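Local coordinates for glycosylation Associate Protein 2 (Streptococcus agalactiae serotype V, PDB 6OYC), which probably acts in glycosylation and export of a surface glycoprotein by the accessory Sec system, working in the Gap123 complex and carrying an alpha/beta-hydrolase-like domain, at residues B[268-273]-B[308-313]; B[284-289]-B[324-329]; B[389-394]-B[453-458]; B[460-465]-B[488-493]. All coordinates share one frame; numbering follows the deposited sequence.

Interaction 1: B[268-273]-B[308-313]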
loop_
_atom_site.group_PDB
_atom_site.type_symbol
_atom_site.label_atom_id
_atom_site.label_comp_id
_atom_site.label_asym_id
_atom_site.label_seq_id
_atom_site.Cartn_x
_atom_site.Cartn_y
_atom_site.Cartn_z
ATOM N N THR B 268 -5.080 -2.681 4.638
ATOM C CA THR B 268 -4.688 -1.358 4.182
ATOM C C THR B 268 -4.798 -1.283 2.664
ATOM O O THR B 268 -4.188 -2.089 1.947
ATOM C CB THR B 268 -3.258 -1.042 4.628
ATOM O OG1 THR B 268 -3.180 -1.093 6.064
ATOM C CG2 THR B 268 -2.849 0.348 4.144
ATOM N N PHE B 269 -5.563 -0.299 2.182
ATOM C CA PHE B 269 -5.862 -0.112 0.759
ATOM C C PHE B 269 -6.689 -1.285 0.252
ATOM O O PHE B 269 -7.901 -1.151 0.071
ATOM C CB PHE B 269 -4.592 0.062 -0.094
ATOM C CG PHE B 269 -3.831 1.330 0.187
ATOM C CD1 PHE B 269 -4.493 2.563 0.267
ATOM C CD2 PHE B 269 -2.447 1.303 0.355
ATOM C CE1 PHE B 269 -3.781 3.747 0.510
ATOM C CE2 PHE B 269 -1.725 2.491 0.619
ATOM C CZ PHE B 269 -2.395 3.706 0.692
ATOM N N LEU B 270 -6.059 -2.438 0.039
ATOM C CA LEU B 270 -6.763 -3.642 -0.373
ATOM C C LEU B 270 -7.077 -4.512 0.836
ATOM O O LEU B 270 -6.478 -4.365 1.904
ATOM C CB LEU B 270 -5.933 -4.436 -1.385
ATOM C CG LEU B 270 -5.592 -3.646 -2.654
ATOM C CD1 LEU B 270 -4.464 -4.339 -3.429
ATOM C CD2 LEU B 270 -6.839 -3.489 -3.529
ATOM N N LEU B 271 -8.037 -5.416 0.649
ATOM C CA LEU B 271 -8.297 -6.477 1.608
ATOM C C LEU B 271 -7.033 -7.313 1.812
ATOM O O LEU B 271 -6.474 -7.863 0.854
ATOM C CB LEU B 271 -9.450 -7.340 1.094
ATOM C CG LEU B 271 -10.169 -8.281 2.061
ATOM C CD1 LEU B 271 -10.917 -7.529 3.160
ATOM C CD2 LEU B 271 -11.109 -9.191 1.299
ATOM N N GLY B 272 -6.558 -7.387 3.054
ATOM C CA GLY B 272 -5.307 -8.060 3.348
ATOM C C GLY B 272 -4.071 -7.180 3.303
ATOM O O GLY B 272 -2.998 -7.639 3.712
ATOM N N GLY B 273 -4.180 -5.934 2.834
ATOM C CA GLY B 273 -3.009 -5.077 2.750
ATOM C C GLY B 273 -2.404 -4.785 4.113
ATOM O O GLY B 273 -3.077 -4.800 5.143
ATOM N N GLU B 308 -2.899 7.450 -3.767
ATOM C CA GLU B 308 -2.228 6.395 -3.024
ATOM C C GLU B 308 -2.757 5.011 -3.413
ATOM O O GLU B 308 -3.804 4.873 -4.052
ATOM C CB GLU B 308 -2.378 6.649 -1.523
ATOM C CG GLU B 308 -1.874 8.028 -1.140
ATOM C CD GLU B 308 -1.685 8.197 0.356
ATOM O OE1 GLU B 308 -2.055 7.276 1.145
ATOM O OE2 GLU B 308 -1.164 9.269 0.744
ATOM N N GLY B 309 -2.006 3.980 -3.031
ATOM C CA GLY B 309 -2.401 2.599 -3.241
ATOM C C GLY B 309 -1.373 1.829 -4.054
ATOM O O GLY B 309 -0.343 2.357 -4.473
ATOM N N PHE B 310 -1.671 0.544 -4.261
ATOM C CA PHE B 310 -0.767 -0.346 -4.993
ATOM C C PHE B 310 -0.979 -0.257 -6.498
ATOM O O PHE B 310 -2.115 -0.263 -6.985
ATOM C CB PHE B 310 -0.967 -1.796 -4.571
ATOM C CG PHE B 310 -0.715 -2.044 -3.124
ATOM C CD1 PHE B 310 0.586 -2.154 -2.644
ATOM C CD2 PHE B 310 -1.777 -2.176 -2.242
ATOM C CE1 PHE B 310 0.829 -2.374 -1.303
ATOM C CE2 PHE B 310 -1.551 -2.404 -0.897
ATOM C CZ PHE B 310 -0.239 -2.513 -0.418
ATOM N N GLU B 311 0.128 -0.198 -7.230
ATOM C CA GLU B 311 0.140 -0.377 -8.673
ATOM C C GLU B 311 0.319 -1.845 -9.036
ATOM O O GLU B 311 1.010 -2.597 -8.341
ATOM C CB GLU B 311 1.286 0.398 -9.302
ATOM C CG GLU B 311 0.919 1.706 -9.890
ATOM C CD GLU B 311 2.088 2.327 -10.623
ATOM O OE1 GLU B 311 3.152 1.656 -10.759
ATOM O OE2 GLU B 311 1.938 3.488 -11.053
ATOM N N GLY B 312 -0.285 -2.242 -10.157
ATOM C CA GLY B 312 0.049 -3.513 -10.773
ATOM C C GLY B 312 -0.598 -4.735 -10.173
ATOM O O GLY B 312 -0.066 -5.836 -10.335
ATOM N N PHE B 313 -1.733 -4.584 -9.488
ATOM C CA PHE B 313 -2.449 -5.739 -8.954
ATOM C C PHE B 313 -2.842 -6.712 -10.062
ATOM O O PHE B 313 -2.539 -7.908 -10.003
ATOM C CB PHE B 313 -3.691 -5.274 -8.201
ATOM C CG PHE B 313 -4.503 -6.398 -7.599
ATOM C CD1 PHE B 313 -4.097 -7.013 -6.423
ATOM C CD2 PHE B 313 -5.672 -6.828 -8.208
ATOM C CE1 PHE B 313 -4.843 -8.028 -5.855
ATOM C CE2 PHE B 313 -6.428 -7.855 -7.656
ATOM C CZ PHE B 313 -6.011 -8.457 -6.473
#
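F269 lays its ring flat over the backbone of G309, whose CA sits 3.8 Å from the ring centroid and only 7° off the ring normal, a CH-pi contact. Glycine suits the spot, because its backbone has no branch and lets the ring settle directly on the chain; its phi of 122° would also bring a side chain against the preceding carbonyl. At the far rim, F269 CZ meets E308 OE1 at 3.6 Å, with the oxygen in the ring plane, where the slightly positive C-H edge faces the carboxylate. That carboxylate owes its position mainly to H258 and R260. F269 also turns an edge toward the face of F310 in an offset T-shaped pair, with centroids 5.9 Å apart.

Both segments are irregular loops lying over one face of the mixed sheet of the alpha/beta-hydrolase-like domain: 268-273 leads into strand 274-277, while the loop of 308-313 leads into helix 313-318. Within the first, a type II turn runs from L270 to G273, and L270 points toward the second loop.

F310 takes up the middle of the contact. With CG beside its backbone N (chi1 -60°), its ring is carried back to the first loop, where CE2 lies 4.0 Å from F269 CB. L270 comes in obliquely from the neighbouring position, its CD1 reaching F310 CD2 at 3.6 Å and F313 CD1 at 4.0 Å. One leucine methyl thus touches both phenylalanines, which suits a branched, flexible, apolar side chain. Beneath them, the F310 ring rests on M285 and Y287 of strand 283-289.

Interaction 2: B[284-289]-B[324-329]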
loop_
_atom_site.group_PDB
_atom_site.type_symbol
_atom_site.label_atom_id
_atom_site.label_comp_id
_atom_site.label_asym_id
_atom_site.label_seq_id
_atom_site.Cartn_x
_atom_site.Cartn_y
_atom_site.Cartn_z
ATOM N N PHE B 284 5.382 2.582 4.292
ATOM C CA PHE B 284 5.167 1.858 3.052
ATOM C C PHE B 284 4.104 0.808 3.319
ATOM O O PHE B 284 3.831 0.447 4.470
ATOM C CB PHE B 284 6.463 1.205 2.489
ATOM C CG PHE B 284 7.078 0.131 3.378
ATOM C CD1 PHE B 284 7.953 0.470 4.410
ATOM C CD2 PHE B 284 6.824 -1.223 3.144
ATOM C CE1 PHE B 284 8.534 -0.520 5.206
ATOM C CE2 PHE B 284 7.408 -2.221 3.935
ATOM C CZ PHE B 284 8.256 -1.871 4.965
ATOM N N MET B 285 3.492 0.324 2.250
ATOM C CA MET B 285 2.481 -0.711 2.375
ATOM C C MET B 285 2.860 -1.910 1.517
ATOM O O MET B 285 3.568 -1.783 0.514
ATOM C CB MET B 285 1.094 -0.193 1.977
ATOM C CG MET B 285 0.510 0.727 3.023
ATOM S SD MET B 285 1.239 2.352 2.929
ATOM C CE MET B 285 0.145 3.231 4.066
ATOM N N THR B 286 2.372 -3.079 1.910
ATOM C CA THR B 286 2.633 -4.289 1.155
ATOM C C THR B 286 1.339 -5.056 0.980
ATOM O O THR B 286 0.470 -5.050 1.851
ATOM C CB THR B 286 3.696 -5.182 1.853
ATOM O OG1 THR B 286 3.234 -5.543 3.157
ATOM C CG2 THR B 286 5.027 -4.447 1.987
ATOM N N TYR B 287 1.212 -5.711 -0.166
ATOM C CA TYR B 287 0.130 -6.650 -0.401
ATOM C C TYR B 287 0.733 -7.974 -0.840
ATOM O O TYR B 287 1.649 -7.997 -1.666
ATOM C CB TYR B 287 -0.843 -6.140 -1.466
ATOM C CG TYR B 287 -1.925 -7.157 -1.728
ATOM C CD1 TYR B 287 -2.952 -7.331 -0.822
ATOM C CD2 TYR B 287 -1.880 -7.982 -2.848
ATOM C CE1 TYR B 287 -3.922 -8.260 -1.025
ATOM C CE2 TYR B 287 -2.849 -8.929 -3.069
ATOM C CZ TYR B 287 -3.869 -9.063 -2.150
ATOM O OH TYR B 287 -4.848 -9.993 -2.348
ATOM N N PHE B 288 0.215 -9.078 -0.308
ATOM C CA PHE B 288 0.811 -10.383 -0.585
ATOM C C PHE B 288 -0.265 -11.421 -0.876
ATOM O O PHE B 288 -1.207 -11.572 -0.094
ATOM C CB PHE B 288 1.690 -10.828 0.588
ATOM C CG PHE B 288 2.105 -12.280 0.542
ATOM C CD1 PHE B 288 3.036 -12.728 -0.393
ATOM C CD2 PHE B 288 1.595 -13.184 1.464
ATOM C CE1 PHE B 288 3.436 -14.073 -0.415
ATOM C CE2 PHE B 288 1.994 -14.521 1.455
ATOM C CZ PHE B 288 2.917 -14.966 0.511
ATOM N N ASP B 289 -0.113 -12.130 -1.993
ATOM C CA ASP B 289 -1.010 -13.221 -2.393
ATOM C C ASP B 289 -0.147 -14.447 -2.682
ATOM O O ASP B 289 0.615 -14.437 -3.673
ATOM C CB ASP B 289 -1.839 -12.831 -3.621
ATOM C CG ASP B 289 -2.927 -13.859 -3.976
ATOM O OD1 ASP B 289 -2.937 -14.985 -3.433
ATOM O OD2 ASP B 289 -3.787 -13.537 -4.821
ATOM N N MET B 324 3.898 -10.113 -4.477
ATOM C CA MET B 324 3.898 -9.079 -3.464
ATOM C C MET B 324 3.901 -7.736 -4.172
ATOM O O MET B 324 4.580 -7.570 -5.193
ATOM C CB MET B 324 5.113 -9.220 -2.553
ATOM C CG MET B 324 5.053 -8.440 -1.268
ATOM S SD MET B 324 6.505 -8.843 -0.270
ATOM C CE MET B 324 6.467 -7.552 0.979
ATOM N N LEU B 325 3.107 -6.797 -3.657
ATOM C CA LEU B 325 3.127 -5.413 -4.116
ATOM C C LEU B 325 3.640 -4.511 -3.003
ATOM O O LEU B 325 3.373 -4.750 -1.822
ATOM C CB LEU B 325 1.743 -4.953 -4.556
ATOM C CG LEU B 325 0.921 -5.948 -5.372
ATOM C CD1 LEU B 325 -0.460 -5.352 -5.634
ATOM C CD2 LEU B 325 1.644 -6.296 -6.684
ATOM N N ILE B 326 4.389 -3.481 -3.382
ATOM C CA ILE B 326 4.970 -2.512 -2.457
ATOM C C ILE B 326 4.732 -1.125 -3.042
ATOM O O ILE B 326 5.050 -0.880 -4.212
ATOM C CB ILE B 326 6.477 -2.765 -2.235
ATOM C CG1 ILE B 326 6.769 -4.277 -2.168
ATOM C CG2 ILE B 326 6.981 -2.041 -0.987
ATOM C CD1 ILE B 326 8.122 -4.640 -1.613
ATOM N N CYS B 327 4.176 -0.223 -2.238
ATOM C CA CYS B 327 3.974 1.160 -2.653
ATOM C C CYS B 327 4.457 2.099 -1.552
ATOM O O CYS B 327 4.544 1.723 -0.379
ATOM C CB CYS B 327 2.506 1.453 -2.977
ATOM S SG CYS B 327 1.428 1.347 -1.532
ATOM N N ASP B 328 4.775 3.323 -1.956
ATOM C CA ASP B 328 5.397 4.321 -1.082
ATOM C C ASP B 328 4.548 5.583 -1.148
ATOM O O ASP B 328 4.580 6.299 -2.170
ATOM C CB ASP B 328 6.838 4.580 -1.515
ATOM C CG ASP B 328 7.494 5.705 -0.756
ATOM O OD1 ASP B 328 6.868 6.257 0.176
ATOM O OD2 ASP B 328 8.659 6.041 -1.094
ATOM N N PRO B 329 3.759 5.881 -0.121
ATOM C CA PRO B 329 2.812 7.002 -0.201
ATOM C C PRO B 329 3.364 8.349 0.244
ATOM O O PRO B 329 2.571 9.278 0.402
ATOM C CB PRO B 329 1.702 6.548 0.759
ATOM C CG PRO B 329 2.483 5.858 1.872
ATOM C CD PRO B 329 3.616 5.123 1.141
#
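M324 reaches diagonally to T286 on the neighbouring strand. M324 CB lies 3.8 Å from Y287 O, and CG moves in to 3.5 Å from the same carbonyl oxygen. With CG anti to the backbone N (chi1 -165°) and the rest of the chain extended, the methyl CE is delivered over to T286, 3.6 Å from its CG2 and nearly as close to its CB. Methionine is long and unbranched enough to span this diagonal; T286 offers it the methyl while OG1 bonds to H276.

The two strands are antiparallel neighbours in the mixed sheet of the alpha/beta-hydrolase-like domain. M285 with C327 and Y287 with L325 form hydrogen-bonded pairs, each joined by two backbone bonds; the shortest, from L325 N to Y287 O, measures 2.7 Å. T286 with I326 is the non-hydrogen-bonded pair between them, and F288 with M324 another beyond Y287 and L325.

On the sheet face of M285 and Y287, M285 CB packs on C327 SG at 3.8 Å. The M285 chain bends at chi2, and SD crosses to P329 CG at 3.9 Å, where the proline ring has left the strand. Y287 and L325 lie side by side, with Y287 CD2 4.1 Å from L325 CD1.

Interaction 3: B[389-394]-B[453-458]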
loop_
_atom_site.group_PDB
_atom_site.type_symbol
_atom_site.label_atom_id
_atom_site.label_comp_id
_atom_site.label_asym_id
_atom_site.label_seq_id
_atom_site.Cartn_x
_atom_site.Cartn_y
_atom_site.Cartn_z
ATOM N N ILE B 389 15.929 -9.558 -11.494
ATOM C CA ILE B 389 15.452 -8.197 -11.338
ATOM C C ILE B 389 15.025 -7.734 -12.721
ATOM O O ILE B 389 15.871 -7.549 -13.602
ATOM C CB ILE B 389 16.526 -7.281 -10.749
ATOM C CG1 ILE B 389 16.758 -7.645 -9.286
ATOM C CG2 ILE B 389 16.146 -5.816 -10.912
ATOM C CD1 ILE B 389 17.885 -6.882 -8.659
ATOM N N ILE B 390 13.721 -7.592 -12.928
ATOM C CA ILE B 390 13.162 -7.135 -14.196
ATOM C C ILE B 390 12.796 -5.669 -14.024
ATOM O O ILE B 390 11.882 -5.332 -13.264
ATOM C CB ILE B 390 11.936 -7.960 -14.607
ATOM C CG1 ILE B 390 12.279 -9.446 -14.686
ATOM C CG2 ILE B 390 11.355 -7.451 -15.914
ATOM C CD1 ILE B 390 11.071 -10.332 -14.936
ATOM N N ILE B 391 13.485 -4.781 -14.729
ATOM C CA ILE B 391 13.261 -3.355 -14.551
ATOM C C ILE B 391 13.208 -2.668 -15.907
ATOM O O ILE B 391 13.851 -3.097 -16.870
ATOM C CB ILE B 391 14.344 -2.737 -13.649
ATOM C CG1 ILE B 391 15.727 -3.266 -14.032
ATOM C CG2 ILE B 391 14.057 -3.064 -12.185
ATOM C CD1 ILE B 391 16.874 -2.508 -13.357
ATOM N N GLY B 392 12.409 -1.597 -15.978
ATOM C CA GLY B 392 12.293 -0.768 -17.164
ATOM C C GLY B 392 12.293 0.720 -16.862
ATOM O O GLY B 392 11.584 1.180 -15.963
ATOM N N LYS B 393 13.068 1.479 -17.633
ATOM C CA LYS B 393 13.311 2.909 -17.501
ATOM C C LYS B 393 13.943 3.190 -16.143
ATOM O O LYS B 393 13.360 3.904 -15.316
ATOM C CB LYS B 393 12.018 3.699 -17.702
ATOM C CG LYS B 393 11.258 3.278 -18.956
ATOM C CD LYS B 393 10.047 4.153 -19.226
ATOM C CE LYS B 393 9.567 4.012 -20.661
ATOM N NZ LYS B 393 8.329 4.798 -20.934
ATOM N N PRO B 394 15.146 2.668 -15.897
ATOM C CA PRO B 394 15.710 2.720 -14.545
ATOM C C PRO B 394 16.041 4.138 -14.120
ATOM O O PRO B 394 16.437 4.978 -14.930
ATOM C CB PRO B 394 16.982 1.870 -14.660
ATOM C CG PRO B 394 17.386 2.011 -16.107
ATOM C CD PRO B 394 16.091 2.083 -16.872
ATOM N N PHE B 453 19.722 -9.569 -14.663
ATOM C CA PHE B 453 18.976 -8.326 -14.862
ATOM C C PHE B 453 18.338 -8.297 -16.246
ATOM O O PHE B 453 19.037 -8.394 -17.258
ATOM C CB PHE B 453 19.869 -7.094 -14.693
ATOM C CG PHE B 453 20.319 -6.857 -13.283
ATOM C CD1 PHE B 453 21.427 -7.515 -12.778
ATOM C CD2 PHE B 453 19.643 -5.967 -12.463
ATOM C CE1 PHE B 453 21.854 -7.295 -11.476
ATOM C CE2 PHE B 453 20.065 -5.744 -11.159
ATOM C CZ PHE B 453 21.168 -6.405 -10.666
ATOM N N ALA B 454 17.019 -8.148 -16.283
ATOM C CA ALA B 454 16.299 -7.822 -17.503
ATOM C C ALA B 454 16.017 -6.331 -17.467
ATOM O O ALA B 454 15.292 -5.856 -16.589
ATOM C CB ALA B 454 14.999 -8.610 -17.618
ATOM N N LEU B 455 16.590 -5.595 -18.405
ATOM C CA LEU B 455 16.619 -4.146 -18.312
ATOM C C LEU B 455 16.163 -3.544 -19.629
ATOM O O LEU B 455 16.754 -3.819 -20.677
ATOM C CB LEU B 455 18.022 -3.678 -17.947
ATOM C CG LEU B 455 18.188 -2.285 -17.383
ATOM C CD1 LEU B 455 19.406 -2.303 -16.476
ATOM C CD2 LEU B 455 18.366 -1.290 -18.513
ATOM N N ALA B 456 15.113 -2.738 -19.579
ATOM C CA ALA B 456 14.735 -1.882 -20.691
ATOM C C ALA B 456 15.030 -0.439 -20.313
ATOM O O ALA B 456 14.787 -0.028 -19.175
ATOM C CB ALA B 456 13.259 -2.050 -21.049
ATOM N N TYR B 457 15.573 0.327 -21.258
ATOM C CA TYR B 457 15.969 1.698 -20.983
ATOM C C TYR B 457 15.721 2.551 -22.213
ATOM O O TYR B 457 15.661 2.054 -23.339
ATOM C CB TYR B 457 17.445 1.802 -20.566
ATOM C CG TYR B 457 18.401 1.287 -21.617
ATOM C CD1 TYR B 457 18.629 -0.078 -21.762
ATOM C CD2 TYR B 457 19.059 2.159 -22.477
ATOM C CE1 TYR B 457 19.489 -0.563 -22.723
ATOM C CE2 TYR B 457 19.930 1.686 -23.447
ATOM C CZ TYR B 457 20.142 0.322 -23.561
ATOM O OH TYR B 457 20.996 -0.178 -24.513
ATOM N N MET B 458 15.564 3.848 -21.974
ATOM C CA MET B 458 15.481 4.832 -23.038
ATOM C C MET B 458 16.884 5.330 -23.347
ATOM O O MET B 458 17.646 5.660 -22.431
ATOM C CB MET B 458 14.576 5.992 -22.633
ATOM C CG MET B 458 13.169 5.578 -22.268
ATOM S SD MET B 458 12.450 4.449 -23.475
ATOM C CE MET B 458 11.988 5.571 -24.793
#
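Parallel pairing inside the central mixed sheet of the alpha/beta-hydrolase-like domain joins strands 388-392 and 452-458, the two ends of a beta-alpha-beta crossover. I389 O accepts from A454 N, and A454 O in turn accepts from I391 N in a nearly straight bond of 2.8 Å. The same alternation continues through I391 O to A456 N and A456 O to K393 N, the last also 2.8 Å, so the pairing runs just beyond the strand into the turn.

On one face, I389 lies alongside the F453 ring, its CD1 at 3.5 Å from CE2; the flat ring and the beta-branched chain point the same way and pack along their length. I391 turns CG1 between its backbone N and carbonyl carbon (chi1 44°), which brings CD1 to 4.0 Å from L455 CD1. The other face carries I390 with the small G392, A454 and A456, which probably lets helix 495-514 pack close; I390 CG1 meets A454 CB at 4.1 Å.

Past the strand, P394 CD touches Y457 CB at 3.9 Å, while the extended K393 chain runs beside M458, CE near SD, and gives its NZ to H491 O.

Helix 495-514 packs over the face of I390, A454 and A456, whereas helix 372-381 lies against I389 and I391, and helix 467-473 against L455 and P394; strands 365-370 and 482-487 flank the pair.

Interaction 4: B[460-465]-B[488-493]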
loop_
_atom_site.group_PDB
_atom_site.type_symbol
_atom_site.label_atom_id
_atom_site.label_comp_id
_atom_site.label_asym_id
_atom_site.label_seq_id
_atom_site.Cartn_x
_atom_site.Cartn_y
_atom_site.Cartn_z
ATOM N N ASN B 460 17.616 8.067 -25.057
ATOM C CA ASN B 460 17.638 9.522 -24.968
ATOM C C ASN B 460 16.943 9.999 -23.696
ATOM O O ASN B 460 16.116 10.918 -23.737
ATOM C CB ASN B 460 16.974 10.131 -26.207
ATOM C CG ASN B 460 17.266 9.343 -27.475
ATOM O OD1 ASN B 460 16.391 8.674 -28.021
ATOM N ND2 ASN B 460 18.504 9.424 -27.949
ATOM N N ASP B 461 17.285 9.389 -22.562
ATOM C CA ASP B 461 16.568 9.646 -21.319
ATOM C C ASP B 461 16.928 11.018 -20.768
ATOM O O ASP B 461 18.102 11.318 -20.524
ATOM C CB ASP B 461 16.872 8.559 -20.290
ATOM C CG ASP B 461 15.889 8.563 -19.132
ATOM O OD1 ASP B 461 16.051 9.401 -18.218
ATOM O OD2 ASP B 461 14.951 7.736 -19.140
ATOM N N ASP B 462 15.906 11.842 -20.557
ATOM C CA ASP B 462 16.049 13.192 -20.037
ATOM C C ASP B 462 16.296 13.240 -18.532
ATOM O O ASP B 462 16.523 14.331 -17.995
ATOM C CB ASP B 462 14.785 13.993 -20.374
ATOM C CG ASP B 462 13.530 13.137 -20.312
ATOM O OD1 ASP B 462 12.425 13.650 -20.592
ATOM O OD2 ASP B 462 13.659 11.936 -19.992
ATOM N N TYR B 463 16.262 12.101 -17.840
ATOM C CA TYR B 463 16.264 12.085 -16.383
ATOM C C TYR B 463 17.457 11.350 -15.797
ATOM O O TYR B 463 18.179 11.913 -14.967
ATOM C CB TYR B 463 14.950 11.470 -15.872
ATOM C CG TYR B 463 13.768 12.376 -16.105
ATOM C CD1 TYR B 463 13.657 13.581 -15.427
ATOM C CD2 TYR B 463 12.769 12.042 -17.011
ATOM C CE1 TYR B 463 12.588 14.428 -15.641
ATOM C CE2 TYR B 463 11.695 12.886 -17.234
ATOM C CZ TYR B 463 11.613 14.079 -16.543
ATOM O OH TYR B 463 10.554 14.933 -16.749
ATOM N N ASP B 464 17.688 10.098 -16.189
ATOM C CA ASP B 464 18.857 9.364 -15.722
ATOM C C ASP B 464 19.482 8.649 -16.918
ATOM O O ASP B 464 19.486 7.429 -17.000
ATOM C CB ASP B 464 18.519 8.374 -14.607
ATOM C CG ASP B 464 19.716 8.083 -13.732
ATOM O OD1 ASP B 464 20.804 8.592 -14.078
ATOM O OD2 ASP B 464 19.580 7.366 -12.710
ATOM N N ALA B 465 20.023 9.441 -17.847
ATOM C CA ALA B 465 20.636 8.879 -19.046
ATOM C C ALA B 465 21.671 7.811 -18.701
ATOM O O ALA B 465 21.737 6.763 -19.352
ATOM C CB ALA B 465 21.271 10.000 -19.869
ATOM N N ASP B 488 14.471 3.894 -28.325
ATOM C CA ASP B 488 14.797 5.264 -28.683
ATOM C C ASP B 488 13.628 6.185 -28.353
ATOM O O ASP B 488 12.460 5.796 -28.472
ATOM C CB ASP B 488 15.160 5.357 -30.163
ATOM C CG ASP B 488 16.385 4.531 -30.507
ATOM O OD1 ASP B 488 16.241 3.312 -30.733
ATOM O OD2 ASP B 488 17.496 5.098 -30.536
ATOM N N GLY B 489 13.956 7.400 -27.939
ATOM C CA GLY B 489 12.988 8.350 -27.428
ATOM C C GLY B 489 13.331 8.793 -26.017
ATOM O O GLY B 489 14.214 8.251 -25.353
ATOM N N ARG B 490 12.606 9.822 -25.572
ATOM C CA ARG B 490 12.769 10.343 -24.223
ATOM C C ARG B 490 12.052 9.431 -23.228
ATOM O O ARG B 490 11.377 8.469 -23.605
ATOM C CB ARG B 490 12.261 11.782 -24.145
ATOM C CG ARG B 490 13.253 12.810 -24.669
ATOM C CD ARG B 490 12.568 13.822 -25.575
ATOM N NE ARG B 490 11.859 13.173 -26.675
ATOM C CZ ARG B 490 12.428 12.786 -27.815
ATOM N NH1 ARG B 490 13.723 12.986 -28.021
ATOM N NH2 ARG B 490 11.699 12.199 -28.757
ATOM N N HIS B 491 12.190 9.744 -21.934
ATOM C CA HIS B 491 11.714 8.858 -20.869
ATOM C C HIS B 491 10.236 8.499 -20.997
ATOM O O HIS B 491 9.814 7.478 -20.446
ATOM C CB HIS B 491 11.971 9.503 -19.505
ATOM C CG HIS B 491 11.773 8.582 -18.339
ATOM N ND1 HIS B 491 12.729 7.673 -17.935
ATOM C CD2 HIS B 491 10.739 8.449 -17.472
ATOM C CE1 HIS B 491 12.288 7.013 -16.877
ATOM N NE2 HIS B 491 11.083 7.462 -16.578
ATOM N N GLY B 492 9.445 9.288 -21.719
ATOM C CA GLY B 492 8.010 9.072 -21.753
ATOM C C GLY B 492 7.447 8.358 -22.969
ATOM O O GLY B 492 6.249 8.060 -22.999
ATOM N N ASP B 493 8.276 8.073 -23.971
ATOM C CA ASP B 493 7.796 7.450 -25.198
ATOM C C ASP B 493 7.920 5.927 -25.146
ATOM O O ASP B 493 8.505 5.345 -24.227
ATOM C CB ASP B 493 8.553 7.977 -26.412
ATOM C CG ASP B 493 8.728 9.464 -26.381
ATOM O OD1 ASP B 493 7.785 10.175 -26.779
ATOM O OD2 ASP B 493 9.811 9.922 -25.963
#
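From N460 and D488 the two loops set out in nearly the same direction, 13° apart. A weak backbone bond from N460 N to G489 O links them near the start. At their core is a histidine-carboxylate hydrogen bond between H491 and D461, and since H491 NE2 also bonds to S371 OG, the three residues have the layout of a Ser-His-Asp triad on an alpha/beta-hydrolase-like fold; whether they work as one is not established.

H491 ND1 donates to D461 OD2 at 2.5 Å in a fairly straight bond. The oxygen lies in the imidazole plane and uses its syn lone pair, although the carboxylate stands almost perpendicular to the ring, 85° away. D461 reaches over because CG is anti to the backbone N (chi1 -165°). Its other oxygen, OD1, accepts from Y463 N in an Asx turn and from D464 N in an Asx motif, both at 2.7 Å and from opposite faces of the carboxylate. Aspartate is well matched to this place: it is short enough to be gripped by its own loop through one oxygen while presenting the other to the histidine.

D462 also meets the histidine's backbone: its OD2 receives H491 N at 3.3 Å from above the carboxylate plane. Y463 directs a ring edge at the imidazole face in an offset T-shaped pair with centroids 5.6 Å apart, and its OH is tied to D411 O. At the outer end, the N460 amide oxygen OD1 takes G489 N in its carbonyl plane at 2.7 Å.

Overall arrangement
Following the chain, segment 268-273 is met first, then 284-289, before 308-313 returns to close interaction 1 and 324-329 to close interaction 2. Their segments alternate, so the two loops cross, and the contacts touch: F310 of interaction 1 packs on the backbone of strand 283-289, and G309 O on C327. Interactions 3 and 4 then close in series, 389-394 with 453-458 and 460-465 with 488-493. They also touch, through K393 and M458. Interactions 2 and 3 belong to the same mixed sheet, their centres about 20 Å apart; interaction 1 lays its loops over the sheet face that carries M285, Y287, L325 and C327, and interaction 4 joins loops that follow strands 452-458 and 482-487.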